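PDB 5A0L: fibronectin-binding protein, which carries an internal thioester through which this streptococcal surface adhesin probably attaches covalently to host tissue. Local coordinates for residues Leu95-Asn98 with Ile99-Ile103; Asp23-Arg26 with Gly27-Arg31. All blocks are in the same frame, centred on the assembly; numbering follows the deposited sequence.

Contact 1 of 2, residues Leu95-Asn98 with Ile99-Ile103; sequences LEKN and ILNVI
L95 and I99 lie side by side one turn apart and point the same way, with L95 CD1 3.8 Å from I99 CD1. Both side chains also rest on F78 of helix 75-81, and the pair therefore forms one apolar ridge facing that helix. Along the backbone of the same pair, I99 N donates to L95 O at 3.0 Å. E96 runs alongside L100 in the same manner: its CG meets L100 CD1 at 3.9 Å, while L100 CG lies 3.3 Å from E96 O and the L100 amide bonds to that oxygen almost straight, at 172°. The extended chain of E96 carries its carboxylate away from the backbone, where OE1 takes a bond from the backbone N of G75. The backbone oxygen of K97 receives the side-chain bond between the two segments. With its CG beside the backbone N (chi1 -81°), N101 folds its amide back along the helix, bringing ND2 2.9 Å from K97 O. The bond is nearly straight at 170°, and the acceptor lies in the amide plane of N101. The backbone N of N101 donates to the same oxygen, from the opposite face of the carbonyl plane; two bonds thus grip K97 O, and the one from ND2 limits rotation of the buried N101 amide. N98 O accepts from V102 N at 3.0 Å, and V102 CG2 comes within 3.3 Å of the same oxygen. The side chains of both residues touch Y134 of helix 120-135. The whole is a regular alpha-helical i to i+4 pattern, reinforced by an asparagine bonded back to the preceding turn, in helix 92-105 of the thioester domain, wedged among helices 75-81, 120-135 and 176-179.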
# COMPACT_ATOMS: atom_id res chain seq x y z
N LEU A 95 -13.14 9.06 3.82
CA LEU A 95 -11.83 8.44 3.96
C LEU A 95 -11.78 7.00 3.44
O LEU A 95 -10.87 6.62 2.67
CB LEU A 95 -11.35 8.49 5.41
CG LEU A 95 -9.98 7.88 5.74
CD1 LEU A 95 -8.85 8.62 5.04
CD2 LEU A 95 -9.76 7.81 7.24
N GLU A 96 -12.79 6.23 3.80
CA GLU A 96 -12.94 4.86 3.31
C GLU A 96 -13.01 4.81 1.79
O GLU A 96 -12.27 4.06 1.15
CB GLU A 96 -14.16 4.18 3.95
CG GLU A 96 -14.41 2.74 3.52
CD GLU A 96 -15.60 2.07 4.17
OE1 GLU A 96 -15.85 2.29 5.37
OE2 GLU A 96 -16.26 1.26 3.51
N LYS A 97 -13.90 5.61 1.21
CA LYS A 97 -14.07 5.65 -0.25
C LYS A 97 -12.75 6.01 -0.92
O LYS A 97 -12.37 5.42 -1.94
CB LYS A 97 -15.15 6.70 -0.64
CG LYS A 97 -15.34 6.96 -2.15
CD LYS A 97 -16.31 8.10 -2.46
CE LYS A 97 -15.62 9.43 -2.27
NZ LYS A 97 -16.57 10.52 -2.62
N ASN A 98 -12.05 6.99 -0.38
CA ASN A 98 -10.81 7.45 -0.95
C ASN A 98 -9.77 6.34 -1.01
O ASN A 98 -9.14 6.09 -2.04
CB ASN A 98 -10.27 8.68 -0.22
CG ASN A 98 -11.04 9.93 -0.52
OD1 ASN A 98 -11.70 10.08 -1.55
ND2 ASN A 98 -10.91 10.88 0.38
N ILE A 99 -9.58 5.65 0.12
CA ILE A 99 -8.57 4.61 0.18
C ILE A 99 -8.97 3.42 -0.71
O ILE A 99 -8.09 2.88 -1.43
CB ILE A 99 -8.31 4.22 1.63
CG1 ILE A 99 -7.54 5.37 2.34
CG2 ILE A 99 -7.55 2.89 1.75
CD1 ILE A 99 -7.47 5.30 3.83
N LEU A 100 -10.24 3.01 -0.66
CA LEU A 100 -10.66 1.90 -1.51
C LEU A 100 -10.41 2.18 -2.99
O LEU A 100 -9.96 1.31 -3.73
CB LEU A 100 -12.12 1.55 -1.28
CG LEU A 100 -12.55 1.01 0.06
CD1 LEU A 100 -14.04 0.80 0.11
CD2 LEU A 100 -11.84 -0.24 0.42
N ASN A 101 -10.72 3.41 -3.43
CA ASN A 101 -10.55 3.74 -4.82
C ASN A 101 -9.09 3.84 -5.21
O ASN A 101 -8.73 3.48 -6.35
CB ASN A 101 -11.37 4.97 -5.21
CG ASN A 101 -12.82 4.64 -5.47
OD1 ASN A 101 -13.19 4.32 -6.62
ND2 ASN A 101 -13.65 4.67 -4.44
N VAL A 102 -8.22 4.31 -4.32
CA VAL A 102 -6.79 4.27 -4.60
C VAL A 102 -6.30 2.84 -4.86
O VAL A 102 -5.63 2.55 -5.86
CB VAL A 102 -5.96 4.90 -3.46
CG1 VAL A 102 -4.48 4.57 -3.59
CG2 VAL A 102 -6.18 6.40 -3.45
N ILE A 103 -6.66 1.93 -3.96
CA ILE A 103 -6.17 0.55 -4.08
C ILE A 103 -6.75 -0.10 -5.35
O ILE A 103 -6.02 -0.80 -6.06
CB ILE A 103 -6.48 -0.27 -2.81
CG1 ILE A 103 -5.68 0.25 -1.61
CG2 ILE A 103 -6.28 -1.73 -3.03
CD1 ILE A 103 -4.21 0.01 -1.70

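Contact 2 of 2, residues Asp23-Arg26 with Gly27-Arg31; sequences DSYR and GIFAR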
# COMPACT_ATOMS: atom_id res chain seq x y z
N ASP A 23 8.79 -8.37 3.77
CA ASP A 23 9.20 -7.69 2.53
C ASP A 23 9.82 -8.73 1.61
O ASP A 23 10.87 -9.27 1.92
CB ASP A 23 10.18 -6.58 2.83
CG ASP A 23 10.55 -5.75 1.63
OD1 ASP A 23 10.04 -5.99 0.51
OD2 ASP A 23 11.37 -4.83 1.81
N SER A 24 9.16 -9.01 0.48
CA SER A 24 9.58 -10.01 -0.48
C SER A 24 10.57 -9.46 -1.49
O SER A 24 11.09 -10.24 -2.33
CB SER A 24 8.35 -10.60 -1.18
OG SER A 24 7.77 -9.70 -2.09
N TYR A 25 10.87 -8.17 -1.48
CA TYR A 25 11.86 -7.62 -2.42
C TYR A 25 13.26 -8.09 -2.02
O TYR A 25 13.64 -8.01 -0.85
CB TYR A 25 11.81 -6.09 -2.43
CG TYR A 25 12.84 -5.43 -3.34
CD1 TYR A 25 12.83 -5.66 -4.71
CD2 TYR A 25 13.82 -4.60 -2.83
CE1 TYR A 25 13.78 -5.07 -5.53
CE2 TYR A 25 14.75 -4.00 -3.64
CZ TYR A 25 14.71 -4.22 -5.01
OH TYR A 25 15.65 -3.63 -5.81
N ARG A 26 14.01 -8.61 -2.99
CA ARG A 26 15.34 -9.18 -2.75
C ARG A 26 16.45 -8.37 -3.39
O ARG A 26 17.63 -8.77 -3.32
CB ARG A 26 15.40 -10.61 -3.29
CG ARG A 26 14.36 -11.57 -2.74
CD ARG A 26 14.61 -13.00 -3.16
NE ARG A 26 14.83 -13.16 -4.58
CZ ARG A 26 13.91 -13.42 -5.51
NH1 ARG A 26 12.62 -13.54 -5.20
NH2 ARG A 26 14.30 -13.56 -6.78
N GLY A 27 16.11 -7.27 -4.06
CA GLY A 27 17.06 -6.53 -4.89
C GLY A 27 17.87 -5.47 -4.16
O GLY A 27 17.83 -5.35 -2.92
N ILE A 28 18.62 -4.68 -4.93
CA ILE A 28 19.62 -3.78 -4.37
C ILE A 28 19.18 -2.33 -4.20
O ILE A 28 19.95 -1.51 -3.69
CB ILE A 28 20.93 -3.82 -5.21
CG1 ILE A 28 20.73 -3.21 -6.61
CG2 ILE A 28 21.45 -5.25 -5.33
CD1 ILE A 28 22.01 -2.99 -7.39
N PHE A 29 17.97 -1.99 -4.63
CA PHE A 29 17.53 -0.60 -4.65
C PHE A 29 16.64 -0.32 -3.45
O PHE A 29 15.53 -0.84 -3.33
CB PHE A 29 16.83 -0.26 -5.97
CG PHE A 29 17.68 -0.52 -7.19
CD1 PHE A 29 18.79 0.28 -7.47
CD2 PHE A 29 17.39 -1.59 -8.04
CE1 PHE A 29 19.57 0.02 -8.59
CE2 PHE A 29 18.18 -1.85 -9.15
CZ PHE A 29 19.27 -1.04 -9.43
N ALA A 30 17.16 0.50 -2.54
CA ALA A 30 16.50 0.78 -1.27
C ALA A 30 15.14 1.45 -1.41
O ALA A 30 14.33 1.43 -0.48
CB ALA A 30 17.41 1.64 -0.40
N ARG A 31 14.90 2.06 -2.57
CA ARG A 31 13.61 2.70 -2.84
C ARG A 31 12.43 1.72 -2.92
O ARG A 31 11.27 2.12 -2.78
CB ARG A 31 13.66 3.55 -4.12
CG ARG A 31 13.91 2.77 -5.41
CD ARG A 31 13.90 3.73 -6.58
NE ARG A 31 14.18 3.03 -7.82
CZ ARG A 31 15.39 2.81 -8.32
NH1 ARG A 31 16.49 3.23 -7.67
NH2 ARG A 31 15.51 2.15 -9.46
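Y25 holds CG trans to its backbone N (chi1 178°), which brings the phenol against the backbone of G27; F29 takes the other course, with CG beside its own N (chi1 -57°), and its CD2 comes 3.5 Å from Y25 OH. The result is a loop joining antiparallel strands 19-23 and 35-39 of the barrel, with an Asx turn at its start: D23 OD1 accepts from Y25 N at 3.1 Å, the donor standing well above the carboxylate plane. The same OD1 also takes the backbone N of N34, so one oxygen ties the start of the loop to its far end.

The backbone of G27 passes over one face of the Y25 ring, its N 3.3 Å above the ring plane, over the centre, and its CA 3.3 Å from Y25 CZ. This packing is close: with no side chain on G27, its backbone N and CA can come this near to the ring face. I28 puts CG1 over the centre of one F29 ring face, while the guanidinium of R31 reaches the opposite face near the rim through NH2; its NH1 makes a salt bridge with E155. Around this mostly exposed turn, the phenol oxygen spans from one arm to the other: F29 N lies at the ring edge, in its plane, and donates to Y25 OH at 3.1 Å and 160°.

Along the chain the two contacts come in series, 23-31 closing well before 95-103 opens. Their centres stand 26 Å apart on opposite sides of the chain's centre, and their nearest atoms are about 15 Å apart, so neither touches the other. They belong to different parts of the architecture: contact 2 is an exposed loop joining strands 19-23 and 35-39 of the six-stranded antiparallel barrel, whereas contact 1 is a largely buried stretch of helix 92-105 in the helical part inserted between strands 66-72 and 191-195. One belongs to the surface connections of the barrel and the other to a helix with a largely buried face, so the two are linked only through the rest of the fold.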